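Local coordinates for protein FACT-Spt16 (Cicer arietinum, PDB 5CE6) that forms part of the FACT histone chaperone complex and, through its N-terminal domain, probably binds histones H3-H4 during transcription, at residues H237-M241 / P268-S273; D264-P268 / C310-A314; A375-I379 / V403-S407. One frame throughout, in Å; residues are numbered along the deposited sequence.

Contact 1 of 3, residues H237-M241 / P268-S273; sequences HSTLM and PPIFQS
His-237 and Ser-273 join the start of helix 237-249 to strand 270-273, part of a helix-on-sheet layer in the pita-bread fold of the M24-like domain. The helix runs roughly antiparallel to the strand, the two segment axes coming within 7.6 Å. His-237 leans toward the strand with CG anti to its own carbonyl carbon (chi1 -64°). Its imidazole is thereby laid over the Gln-272 backbone, with the CA of that residue off-centre beneath one face. At the ring edge and in its plane, NE2 shares a hydrogen bond of 2.6 Å with Ser-273 OG, which is also bonded to Tyr-291 N and lies beside a bound sodium ion. ND1 bonds to Asn-286, so both ring nitrogens are tied, which probably fixes the rotation of the imidazole. Met-241, at the far end of the segment, lies over the two prolines; in the conformer described its extended chi1 and chi2 carry SD to 3.8 Å from Pro-268 CB, a detail that may differ in the second conformer. Lys-224 and Val-221 of helix 200-230 touch Leu-240 and Phe-271 respectively, continuing the packing. Between the two ends, Leu-240 presses its CB onto the centre of the Phe-271 ring: this CH-pi contact measures 3.6 Å to the centroid and is only 7° off the ring normal.

Contact 2 of 3, residues D264-P268 / C310-A314; sequences DICYP and CSNIA
Cys-266 and Cys-310 mark the closest backbone approach of the two segments, their CA atoms 6.2 Å apart. Residues 264-265 belong to a short strand, with loop or turn following, whereas 310-312 are mostly irregular and lead into strand residues 313-314. The two backbones do not pair with each other: strands 263-265 and 309-319 both run antiparallel to strand 296-306, and the contact joins them through side chains. Cys-266 points across the gap and sets SG 3.6 Å from Cys-310 CB. The two sulfurs, Cys-266 SG and Cys-310 SG, are 3.8 Å apart, too far for a disulfide. Further along, Tyr-267 reaches over with its ring end and donates its OH to Asn-312 OD1 in a short bond of 2.6 Å. The hydroxyl meets the oxygen in the carbonyl plane, with a C=O...donor angle of 156°, and OD1 sits at the ring edge, 3.3 Å from Tyr-267 CE2. Ring and amide planes are turned 54° apart. With CG anti to the backbone N (chi1 -168°), the Asn-312 amide is carried to the tyrosine, and chi2 turns OD1 to the hydroxyl. A phenylalanine in place of Tyr-267 would probably leave Asn-312 OD1 without this donor and the amide less firmly fixed. Phe-383 meets the tyrosine ring edge-to-face. Behind the junction, helix 200-230 covers Ser-311 and Ile-313, and strand 424-435 lies against Asn-312 and Ala-314.

Contact 3 of 3, residues A375-I379 / V403-S407; sequences AGTGI and VFNVS. With ACT (acetate ion), chain C.
Thr-377 and Asn-405 form the hydrogen-bonded pair at the middle of an antiparallel beta ladder, where strand 376-378 edges the four-stranded sheet of the pita-bread fold. Asn-405 N sits 2.8 Å from Thr-377 O, nearly in line with its C=O bond (176°); Thr-377 N returns a bond to Asn-405 O. Two outer bonds, from Ser-407 N to Ala-375 O and from Ile-379 N to Val-403 O, extend the ladder, their donors lying well above the carbonyl planes. The tight part is at Gly-376, whose CA makes a CA-H...O contact of 3.1 Å with Asn-405 O. A CB there would clash with that oxygen, and at the positive phi of 127° it would also jam against the preceding carbonyl. Gly-378 CA makes a CA-H...O contact with Val-403 O at 3.2 Å, without that steric limit. Close apolar packing continues at the end of the ladder, where Ile-379 CG2 rests 3.6 Å from Val-403 CG1 and Ile-379 CD1 comes to 4.0 Å from Asn-405 CB, the latter two side chains crossing at a slant. Phe-404 and Val-406 turn to the other face, toward helices 349-363 and 323-342.

The looser part begins at partly exposed Ser-407, whose OG is 3.1 Å from OXT of an acetate probably left from crystallisation. On the face carrying Thr-377 and Asn-405, the two side chains do not touch. Asn-405 OD1 is taken by Asn-312 ND2, while a water bridges the gap, accepting from Asn-405 ND2 and donating to Thr-377 OG1 at 2.6 Å.

All three contacts lie in the M24-like, pita-bread part of the chain. Contacts 1 and 2 share Pro-268 and alternate along the sequence, their centres 13 Å apart; both reach the sheet built around strand 296-306, contact 1 from the side of helix 237-249. Contact 3 comes later, in the other sheet, with its centre 12 Å from contact 2 and 21 Å from contact 1, which it does not touch. Contact 2 is therefore the middle member, meeting contact 3 through a side-chain amide pair and the packing of Ile-379. Together the three tie the covering helix and both sheets into one M24-like domain.

Contact 1 of 3, residues H237-M241 / P268-S273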
ATOM      1  N   HIS A 237      16.860  -1.296  17.689  1.00 14.73           N
ATOM      2  CA  HIS A 237      15.606  -1.155  16.948  1.00 13.64           C
ATOM      3  C   HIS A 237      15.528  -2.196  15.843  1.00 14.77           C
ATOM      4  O   HIS A 237      14.464  -2.735  15.570  1.00 12.97           O
ATOM      5  CB  HIS A 237      15.439   0.247  16.358  1.00 13.02           C
ATOM      6  CG  HIS A 237      15.325   1.329  17.390  1.00 13.43           C
ATOM      7  ND1 HIS A 237      16.166   2.421  17.412  1.00 13.48           N
ATOM      8  CD2 HIS A 237      14.472   1.483  18.431  1.00 14.61           C
ATOM      9  CE1 HIS A 237      15.835   3.204  18.428  1.00 16.86           C
ATOM     10  NE2 HIS A 237      14.816   2.655  19.064  1.00 14.14           N
ATOM     11  N   SER A 238      16.667  -2.496  15.225  1.00 15.31           N
ATOM     12  CA  SER A 238      16.711  -3.496  14.159  1.00 16.61           C
ATOM     13  C   SER A 238      16.459  -4.930  14.646  1.00 19.85           C
ATOM     14  O   SER A 238      16.060  -5.797  13.865  1.00 16.03           O
ATOM     15  CB  SER A 238      18.054  -3.430  13.430  1.00 14.76           C
ATOM     16  OG  SER A 238      19.128  -3.441  14.352  1.00 17.32           O
ATOM     17  N   THR A 239      16.711  -5.185  15.925  1.00 15.35           N
ATOM     18  CA  THR A 239      16.419  -6.493  16.508  1.00 16.00           C
ATOM     19  C   THR A 239      14.921  -6.610  16.742  1.00 15.26           C
ATOM     20  O   THR A 239      14.312  -7.638  16.436  1.00 15.34           O
ATOM     21  CB  THR A 239      17.164  -6.692  17.830  1.00 18.66           C
ATOM     22  OG1 THR A 239      18.576  -6.749  17.577  1.00 22.00           O
ATOM     23  CG2 THR A 239      16.725  -7.983  18.500  1.00 17.88           C
ATOM     24  N   LEU A 240      14.322  -5.555  17.283  1.00 14.66           N
ATOM     25  CA  LEU A 240      12.865  -5.511  17.381  1.00 14.43           C
ATOM     26  C   LEU A 240      12.234  -5.731  16.012  1.00 14.22           C
ATOM     27  O   LEU A 240      11.227  -6.432  15.883  1.00 17.53           O
ATOM     28  CB  LEU A 240      12.387  -4.184  17.981  1.00 13.88           C
ATOM     29  CG  LEU A 240      12.694  -4.075  19.472  1.00 17.83           C
ATOM     30  CD1 LEU A 240      12.589  -2.639  19.959  1.00 16.56           C
ATOM     31  CD2 LEU A 240      11.751  -4.976  20.258  1.00 16.61           C
ATOM     32  N   MET A 241      12.830  -5.130  14.987  1.00 12.80           N
ATOM     33  CA  MET A 241      12.327  -5.272  13.630  0.65 13.45           C
ATOM     34  C   MET A 241      12.390  -6.733  13.182  1.00 13.30           C
ATOM     35  O   MET A 241      11.407  -7.282  12.668  1.00 13.86           O
ATOM     36  CB  MET A 241      13.142  -4.379  12.686  0.65 16.83           C
ATOM     37  CG  MET A 241      12.774  -4.492  11.216  0.65 13.45           C
ATOM     38  SD  MET A 241      14.017  -3.692  10.181  0.65 18.71           S
ATOM     39  CE  MET A 241      15.289  -4.945  10.198  0.65 20.89           C
ATOM     40  N   PRO A 268       9.633  -3.770   6.196  1.00 14.11           N
ATOM     41  CA  PRO A 268      10.336  -4.138   7.426  1.00 14.15           C
ATOM     42  C   PRO A 268       9.792  -3.291   8.559  1.00 10.95           C
ATOM     43  O   PRO A 268       9.736  -2.070   8.395  1.00 13.46           O
ATOM     44  CB  PRO A 268      11.785  -3.741   7.133  1.00 18.27           C
ATOM     45  CG  PRO A 268      11.892  -3.794   5.629  1.00 22.43           C
ATOM     46  CD  PRO A 268      10.559  -3.292   5.152  1.00 19.77           C
ATOM     47  N   PRO A 269       9.365  -3.931   9.658  1.00 13.00           N
ATOM     48  CA  PRO A 269       8.737  -3.214  10.773  1.00 10.37           C
ATOM     49  C   PRO A 269       9.564  -2.027  11.222  1.00 11.83           C
ATOM     50  O   PRO A 269      10.798  -2.088  11.197  1.00 13.10           O
ATOM     51  CB  PRO A 269       8.686  -4.281  11.865  1.00 11.28           C
ATOM     52  CG  PRO A 269       8.422  -5.551  11.067  1.00 18.52           C
ATOM     53  CD  PRO A 269       9.313  -5.394   9.856  1.00 13.97           C
ATOM     54  N   ILE A 270       8.885  -0.957  11.615  1.00  8.92           N
ATOM     55  CA  ILE A 270       9.561   0.285  11.962  1.00  9.02           C
ATOM     56  C   ILE A 270       9.515   0.465  13.460  1.00 13.25           C
ATOM     57  O   ILE A 270       8.446   0.464  14.048  1.00 13.25           O
ATOM     58  CB  ILE A 270       8.875   1.483  11.283  1.00  8.75           C
ATOM     59  CG1 ILE A 270       9.092   1.408   9.760  1.00 14.51           C
ATOM     60  CG2 ILE A 270       9.385   2.818  11.861  1.00 14.63           C
ATOM     61  CD1 ILE A 270       8.127   2.293   8.958  1.00 13.38           C
ATOM     62  N   PHE A 271      10.686   0.576  14.075  1.00 10.29           N
ATOM     63  CA  PHE A 271      10.779   0.913  15.491  1.00 10.32           C
ATOM     64  C   PHE A 271      11.662   2.130  15.627  1.00 10.58           C
ATOM     65  O   PHE A 271      12.773   2.156  15.091  1.00 10.93           O
ATOM     66  CB  PHE A 271      11.384  -0.245  16.276  1.00 11.19           C
ATOM     67  CG  PHE A 271      10.447  -1.394  16.458  1.00 11.94           C
ATOM     68  CD1 PHE A 271      10.349  -2.385  15.492  1.00 12.31           C
ATOM     69  CD2 PHE A 271       9.644  -1.471  17.591  1.00 14.13           C
ATOM     70  CE1 PHE A 271       9.465  -3.442  15.646  1.00 13.52           C
ATOM     71  CE2 PHE A 271       8.762  -2.537  17.759  1.00 15.23           C
ATOM     72  CZ  PHE A 271       8.680  -3.519  16.787  1.00 13.06           C
ATOM     73  N   GLN A 272      11.173   3.142  16.343  1.00 10.51           N
ATOM     74  CA  GLN A 272      11.928   4.384  16.510  1.00 10.85           C
ATOM     75  C   GLN A 272      11.805   4.885  17.935  1.00 11.27           C
ATOM     76  O   GLN A 272      10.741   4.774  18.548  1.00 11.05           O
ATOM     77  CB  GLN A 272      11.392   5.463  15.558  1.00 10.36           C
ATOM     78  CG  GLN A 272      11.516   5.105  14.090  1.00 11.04           C
ATOM     79  CD  GLN A 272      10.887   6.121  13.159  1.00 12.89           C
ATOM     80  OE1 GLN A 272      10.231   7.066  13.597  1.00 13.27           O
ATOM     81  NE2 GLN A 272      11.055   5.908  11.856  1.00 13.35           N
ATOM     82  N   SER A 273      12.884   5.464  18.449  1.00 11.95           N
ATOM     83  CA  SER A 273      12.840   6.071  19.775  1.00 12.45           C
ATOM     84  C   SER A 273      14.034   6.993  19.913  1.00 14.02           C
ATOM     85  O   SER A 273      14.801   7.152  18.970  1.00 13.30           O
ATOM     86  CB  SER A 273      12.881   4.992  20.862  1.00 12.92           C
ATOM     87  OG  SER A 273      14.160   4.376  20.907  1.00 13.59           O
TER

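Contact 2 of 3, residues D264-P268 / C310-A314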
ATOM      1  N   ASP A 264       2.934 -12.501   4.147  1.00 13.30           N
ATOM      2  CA  ASP A 264       4.218 -11.831   3.991  1.00 19.35           C
ATOM      3  C   ASP A 264       4.211 -10.537   4.805  1.00 15.62           C
ATOM      4  O   ASP A 264       3.185 -10.161   5.378  1.00 18.75           O
ATOM      5  CB  ASP A 264       4.509 -11.532   2.520  1.00 20.97           C
ATOM      6  CG  ASP A 264       5.987 -11.269   2.259  1.00 32.07           C
ATOM      7  OD1 ASP A 264       6.803 -11.414   3.199  1.00 29.54           O
ATOM      8  OD2 ASP A 264       6.337 -10.925   1.108  1.00 44.22           O
ATOM      9  N   ILE A 265       5.356  -9.863   4.869  1.00 18.62           N
ATOM     10  CA  ILE A 265       5.417  -8.574   5.543  1.00 13.25           C
ATOM     11  C   ILE A 265       5.254  -7.479   4.493  1.00 15.08           C
ATOM     12  O   ILE A 265       5.747  -7.607   3.374  1.00 16.83           O
ATOM     13  CB  ILE A 265       6.745  -8.369   6.322  1.00 31.15           C
ATOM     14  CG1 ILE A 265       7.936  -8.318   5.365  1.00 38.22           C
ATOM     15  CG2 ILE A 265       6.938  -9.473   7.354  1.00 34.09           C
ATOM     16  CD1 ILE A 265       9.243  -7.881   6.008  1.00 35.88           C
ATOM     17  N   CYS A 266       4.555  -6.404   4.832  1.00 11.08           N
ATOM     18  CA  CYS A 266       4.361  -5.319   3.869  1.00 12.10           C
ATOM     19  C   CYS A 266       5.614  -4.492   3.708  1.00 16.59           C
ATOM     20  O   CYS A 266       5.883  -3.951   2.631  1.00 17.38           O
ATOM     21  CB  CYS A 266       3.231  -4.385   4.307  1.00 13.64           C
ATOM     22  SG  CYS A 266       1.648  -5.199   4.365  1.00 14.38           S
ATOM     23  N   TYR A 267       6.358  -4.377   4.799  1.00  9.89           N
ATOM     24  CA  TYR A 267       7.597  -3.607   4.835  1.00 11.78           C
ATOM     25  C   TYR A 267       8.314  -4.024   6.110  1.00 14.25           C
ATOM     26  O   TYR A 267       7.681  -4.603   7.000  1.00 13.95           O
ATOM     27  CB  TYR A 267       7.307  -2.101   4.834  1.00 12.58           C
ATOM     28  CG  TYR A 267       6.426  -1.633   5.983  1.00  9.37           C
ATOM     29  CD1 TYR A 267       6.973  -1.284   7.204  1.00 10.10           C
ATOM     30  CD2 TYR A 267       5.053  -1.564   5.839  1.00 10.53           C
ATOM     31  CE1 TYR A 267       6.172  -0.855   8.249  1.00  9.05           C
ATOM     32  CE2 TYR A 267       4.245  -1.153   6.875  1.00 10.07           C
ATOM     33  CZ  TYR A 267       4.808  -0.802   8.080  1.00 13.50           C
ATOM     34  OH  TYR A 267       3.996  -0.375   9.111  1.00 14.46           O
ATOM     35  N   PRO A 268       9.633  -3.770   6.196  1.00 14.11           N
ATOM     36  CA  PRO A 268      10.336  -4.138   7.426  1.00 14.15           C
ATOM     37  C   PRO A 268       9.792  -3.291   8.559  1.00 10.95           C
ATOM     38  O   PRO A 268       9.736  -2.070   8.395  1.00 13.46           O
ATOM     39  CB  PRO A 268      11.785  -3.741   7.133  1.00 18.27           C
ATOM     40  CG  PRO A 268      11.892  -3.794   5.629  1.00 22.43           C
ATOM     41  CD  PRO A 268      10.559  -3.292   5.152  1.00 19.77           C
ATOM     42  N   CYS A 310      -2.451  -5.905   1.570  1.00  8.42           N
ATOM     43  CA  CYS A 310      -1.710  -5.258   2.644  1.00  7.54           C
ATOM     44  C   CYS A 310      -2.627  -4.744   3.746  1.00 10.88           C
ATOM     45  O   CYS A 310      -3.832  -4.564   3.555  1.00 11.28           O
ATOM     46  CB  CYS A 310      -0.912  -4.059   2.106  1.00  9.10           C
ATOM     47  SG  CYS A 310       0.360  -4.483   0.897  1.00 13.91           S
ATOM     48  N   SER A 311      -2.020  -4.487   4.900  1.00  8.89           N
ATOM     49  CA  SER A 311      -2.697  -3.867   6.034  1.00  7.25           C
ATOM     50  C   SER A 311      -1.637  -3.109   6.790  1.00 11.63           C
ATOM     51  O   SER A 311      -0.442  -3.287   6.538  1.00 10.12           O
ATOM     52  CB  SER A 311      -3.363  -4.914   6.937  1.00  9.55           C
ATOM     53  OG  SER A 311      -2.389  -5.779   7.516  1.00 12.40           O
ATOM     54  N   ASN A 312      -2.051  -2.266   7.727  1.00  8.75           N
ATOM     55  CA  ASN A 312      -1.075  -1.473   8.450  1.00  6.89           C
ATOM     56  C   ASN A 312      -1.585  -1.083   9.824  1.00  9.07           C
ATOM     57  O   ASN A 312      -2.787  -0.878  10.006  1.00  9.65           O
ATOM     58  CB  ASN A 312      -0.768  -0.187   7.697  1.00  6.98           C
ATOM     59  CG  ASN A 312       0.439   0.517   8.265  1.00  9.68           C
ATOM     60  OD1 ASN A 312       1.505  -0.086   8.395  1.00  9.62           O
ATOM     61  ND2 ASN A 312       0.278   1.778   8.638  1.00  8.36           N
ATOM     62  N   ILE A 313      -0.670  -0.964  10.783  1.00  7.93           N
ATOM     63  CA  ILE A 313      -1.023  -0.373  12.072  1.00  7.38           C
ATOM     64  C   ILE A 313       0.200   0.367  12.570  1.00  9.53           C
ATOM     65  O   ILE A 313       1.323   0.034  12.207  1.00  9.84           O
ATOM     66  CB  ILE A 313      -1.466  -1.455  13.095  1.00  8.36           C
ATOM     67  CG1 ILE A 313      -2.242  -0.835  14.266  1.00 11.64           C
ATOM     68  CG2 ILE A 313      -0.261  -2.219  13.641  1.00 14.50           C
ATOM     69  CD1 ILE A 313      -2.628  -1.875  15.325  1.00  9.55           C
ATOM     70  N   ALA A 314      -0.006   1.413  13.358  1.00  9.18           N
ATOM     71  CA  ALA A 314       1.109   2.110  13.979  1.00  7.58           C
ATOM     72  C   ALA A 314       0.620   2.618  15.315  1.00  8.28           C
ATOM     73  O   ALA A 314      -0.512   3.098  15.421  1.00 10.98           O
ATOM     74  CB  ALA A 314       1.603   3.273  13.119  1.00  7.33           C
TER

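Contact 3 of 3, residues A375-I379 / V403-S407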
ATOM      1  N   ALA A 375      -2.945  12.207   5.856  1.00 10.64           N
ATOM      2  CA  ALA A 375      -3.510  11.363   6.905  1.00 11.80           C
ATOM      3  C   ALA A 375      -3.584   9.904   6.434  1.00  8.88           C
ATOM      4  O   ALA A 375      -4.255   9.076   7.051  1.00 10.42           O
ATOM      5  CB  ALA A 375      -4.903  11.864   7.317  1.00  8.86           C
ATOM      6  N   GLY A 376      -2.888   9.592   5.348  1.00 11.74           N
ATOM      7  CA  GLY A 376      -2.809   8.218   4.893  1.00 10.36           C
ATOM      8  C   GLY A 376      -3.196   8.046   3.439  1.00 10.30           C
ATOM      9  O   GLY A 376      -3.298   9.025   2.697  1.00 12.15           O
ATOM     10  N   THR A 377      -3.390   6.793   3.027  1.00 10.84           N
ATOM     11  CA  THR A 377      -3.692   6.482   1.624  1.00  8.91           C
ATOM     12  C   THR A 377      -4.637   5.302   1.524  1.00  8.08           C
ATOM     13  O   THR A 377      -4.850   4.573   2.489  1.00  8.44           O
ATOM     14  CB  THR A 377      -2.433   6.093   0.814  1.00  8.84           C
ATOM     15  OG1 THR A 377      -1.935   4.826   1.261  1.00 12.33           O
ATOM     16  CG2 THR A 377      -1.341   7.139   0.938  1.00 10.96           C
ATOM     17  N   GLY A 378      -5.158   5.067   0.323  1.00  9.26           N
ATOM     18  CA  GLY A 378      -5.784   3.787   0.065  1.00  8.72           C
ATOM     19  C   GLY A 378      -4.761   2.677   0.211  1.00 11.79           C
ATOM     20  O   GLY A 378      -3.558   2.906   0.117  1.00 11.03           O
ATOM     21  N   ILE A 379      -5.246   1.464   0.436  1.00 11.06           N
ATOM     22  CA  ILE A 379      -4.370   0.319   0.626  1.00  9.40           C
ATOM     23  C   ILE A 379      -5.062  -0.923   0.080  1.00 10.08           C
ATOM     24  O   ILE A 379      -6.285  -1.059   0.182  1.00 12.12           O
ATOM     25  CB  ILE A 379      -3.986   0.167   2.130  1.00  9.50           C
ATOM     26  CG1 ILE A 379      -2.993  -0.982   2.340  1.00  9.80           C
ATOM     27  CG2 ILE A 379      -5.229  -0.011   3.008  1.00 11.31           C
ATOM     28  CD1 ILE A 379      -2.244  -0.851   3.704  1.00  9.81           C
ATOM     29  N   VAL A 403     -10.608   1.034   0.960  1.00  8.65           N
ATOM     30  CA  VAL A 403      -9.908   0.598   2.153  1.00 10.58           C
ATOM     31  C   VAL A 403      -8.778   1.582   2.377  1.00  9.67           C
ATOM     32  O   VAL A 403      -8.047   1.912   1.439  1.00 10.40           O
ATOM     33  CB  VAL A 403      -9.331  -0.810   1.975  1.00 11.62           C
ATOM     34  CG1 VAL A 403      -8.607  -1.236   3.240  1.00 10.74           C
ATOM     35  CG2 VAL A 403     -10.445  -1.786   1.654  1.00 12.08           C
ATOM     36  N   PHE A 404      -8.633   2.061   3.612  1.00  7.80           N
ATOM     37  CA  PHE A 404      -7.628   3.084   3.898  1.00  9.98           C
ATOM     38  C   PHE A 404      -6.663   2.695   5.013  1.00  8.69           C
ATOM     39  O   PHE A 404      -7.065   2.092   6.013  1.00 11.17           O
ATOM     40  CB  PHE A 404      -8.296   4.422   4.290  1.00 10.00           C
ATOM     41  CG  PHE A 404      -9.011   5.100   3.157  1.00 10.03           C
ATOM     42  CD1 PHE A 404      -8.309   5.867   2.237  1.00 13.34           C
ATOM     43  CD2 PHE A 404     -10.389   4.957   3.006  1.00  9.66           C
ATOM     44  CE1 PHE A 404      -8.969   6.489   1.182  1.00 13.64           C
ATOM     45  CE2 PHE A 404     -11.053   5.580   1.955  1.00 13.53           C
ATOM     46  CZ  PHE A 404     -10.342   6.346   1.048  1.00 14.02           C
ATOM     47  N   ASN A 405      -5.392   3.045   4.814  1.00  8.65           N
ATOM     48  CA  ASN A 405      -4.405   3.108   5.885  1.00  7.58           C
ATOM     49  C   ASN A 405      -4.459   4.542   6.375  1.00  8.96           C
ATOM     50  O   ASN A 405      -3.918   5.434   5.729  1.00  9.40           O
ATOM     51  CB  ASN A 405      -3.004   2.766   5.314  1.00  8.35           C
ATOM     52  CG  ASN A 405      -1.868   3.008   6.312  1.00  6.66           C
ATOM     53  OD1 ASN A 405      -2.083   3.031   7.524  1.00 11.29           O
ATOM     54  ND2 ASN A 405      -0.646   3.163   5.794  1.00 10.87           N
ATOM     55  N   VAL A 406      -5.202   4.774   7.462  1.00 11.05           N
ATOM     56  CA  VAL A 406      -5.330   6.093   8.048  1.00  7.25           C
ATOM     57  C   VAL A 406      -4.181   6.257   9.021  1.00  9.42           C
ATOM     58  O   VAL A 406      -4.197   5.707  10.120  1.00 10.65           O
ATOM     59  CB  VAL A 406      -6.675   6.274   8.773  1.00  8.98           C
ATOM     60  CG1 VAL A 406      -6.774   7.665   9.391  1.00 12.99           C
ATOM     61  CG2 VAL A 406      -7.830   6.040   7.799  1.00 10.60           C
ATOM     62  N   SER A 407      -3.187   7.029   8.595  1.00  9.32           N
ATOM     63  CA  SER A 407      -1.908   7.105   9.282  1.00  7.07           C
ATOM     64  C   SER A 407      -1.603   8.585   9.429  1.00  7.40           C
ATOM     65  O   SER A 407      -1.407   9.294   8.442  1.00  9.87           O
ATOM     66  CB  SER A 407      -0.830   6.380   8.453  1.00 11.14           C
ATOM     67  OG  SER A 407       0.472   6.473   9.043  1.00 10.36           O
TER
HETATM   68  C   ACT C 502       1.818   9.554   6.824  1.00 37.51           C
HETATM   69  O   ACT C 502       0.620   9.715   6.471  1.00 23.10           O
HETATM   70  OXT ACT C 502       2.016   8.903   7.882  1.00 38.85           O
HETATM   71  CH3 ACT C 502       2.958  10.088   6.005  1.00 31.06           C
HETATM   72  O   HOH W   1      -0.334   3.372   2.773  1.00 11.77           O